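Local coordinates for motility hub protein FimV (Pseudomonas aeruginosa, PDB 4MBQ) that acts as an inner-membrane hub in twitching motility and type IV pilus assembly, regulating cyclic AMP levels by activating the adenylate cyclase CyaB, at residues E47-D50 with S51-A54. Sequence-based numbering, arbitrary orientation.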
# COMPACT_ATOMS: atom_id res chain seq x y z
N GLU B 47 -4.52 -9.65 15.56
CA GLU B 47 -3.90 -10.71 14.77
C GLU B 47 -2.40 -10.88 15.00
O GLU B 47 -1.87 -11.98 14.84
CB GLU B 47 -4.16 -10.48 13.28
CG GLU B 47 -5.63 -10.52 12.89
CD GLU B 47 -5.86 -10.09 11.46
OE1 GLU B 47 -4.87 -9.75 10.77
OE2 GLU B 47 -7.03 -10.09 11.02
N GLY B 48 -1.72 -9.80 15.35
CA GLY B 48 -0.27 -9.80 15.39
C GLY B 48 0.35 -10.45 16.60
O GLY B 48 -0.33 -10.75 17.58
N ASN B 49 1.66 -10.67 16.54
CA ASN B 49 2.41 -11.11 17.71
C ASN B 49 2.66 -9.93 18.63
O ASN B 49 2.21 -8.82 18.34
CB ASN B 49 3.72 -11.81 17.31
CG ASN B 49 4.63 -10.93 16.47
OD1 ASN B 49 4.69 -9.71 16.65
ND2 ASN B 49 5.34 -11.54 15.53
N ASP B 50 3.37 -10.16 19.72
CA ASP B 50 3.62 -9.11 20.70
C ASP B 50 4.35 -7.90 20.10
O ASP B 50 4.02 -6.76 20.40
CB ASP B 50 4.39 -9.66 21.91
CG ASP B 50 3.54 -10.56 22.78
OD1 ASP B 50 2.42 -10.91 22.36
OD2 ASP B 50 3.99 -10.92 23.89
N SER B 51 5.32 -8.17 19.23
CA SER B 51 6.08 -7.11 18.59
C SER B 51 5.21 -6.28 17.65
O SER B 51 5.26 -5.05 17.65
CB SER B 51 7.27 -7.69 17.82
OG SER B 51 8.11 -8.45 18.68
N GLN B 52 4.41 -6.98 16.84
CA GLN B 52 3.52 -6.32 15.89
C GLN B 52 2.45 -5.51 16.60
O GLN B 52 2.14 -4.39 16.21
CB GLN B 52 2.89 -7.36 14.96
CG GLN B 52 3.90 -8.04 14.05
CD GLN B 52 3.34 -9.26 13.35
OE1 GLN B 52 2.48 -9.96 13.90
NE2 GLN B 52 3.81 -9.52 12.14
N GLN B 53 1.88 -6.10 17.66
CA GLN B 53 0.91 -5.39 18.49
C GLN B 53 1.53 -4.13 19.07
O GLN B 53 0.90 -3.07 19.07
CB GLN B 53 0.43 -6.29 19.64
CG GLN B 53 -0.56 -7.37 19.24
CD GLN B 53 -1.02 -8.19 20.43
OE1 GLN B 53 -0.24 -8.93 21.03
NE2 GLN B 53 -2.30 -8.06 20.78
N ALA B 54 2.76 -4.25 19.56
CA ALA B 54 3.46 -3.12 20.15
C ALA B 54 3.63 -1.99 19.13
O ALA B 54 3.46 -0.82 19.47
CB ALA B 54 4.81 -3.56 20.70
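Asn49 and Gln52 form a reciprocal N-terminal cap, a local contact at the surface where the short loop after helix 34-47 turns into helix 50-62. Two bonds run in opposite directions between them. Gln52 N donates to Asn49 OD1 at 2.8 Å, meeting the oxygen almost head-on (C=O...N 170°). Asn49 N donates in turn to Gln52 OE1 at 2.9 Å, coming in at a bend and slightly tilted from the carbonyl plane. A chi1 of 57° tucks Asn49 CG in between its own N and C, turning OD1 toward the N-H groups that open the helix. Gln52 CG lies beside its own N and the chain then extends, which returns the amide to Asn49 N and Gly48. The two side-chain amides consequently stack, their planes 29° apart, with Asn49 CG 3.5 Å from Gln52 OE1. The same OE1 lies 3.1 Å from Gly48 CA, evidence of how closely the glutamine end fits against the incoming backbone. The opposite end of this amide is also held: Gln52 NE2 bonds to Ala15 O, tying the cap to helix 15-30. Regular helical bonding begins at once, with Gln53 N reaching Asn49 O at 2.8 Å and Ala54 N reaching Asp50 O at 2.9 Å. Gln53 lays its CG against Asn49 O and bonds through NE2 to Leu45 O in helix 34-47, a link back to the preceding helix. This mutual pairing of N-cap and third helical residue is a capping box, here starting the last helix of a three-helix tetratricopeptide-repeat segment from the cytoplasmic part of FimV.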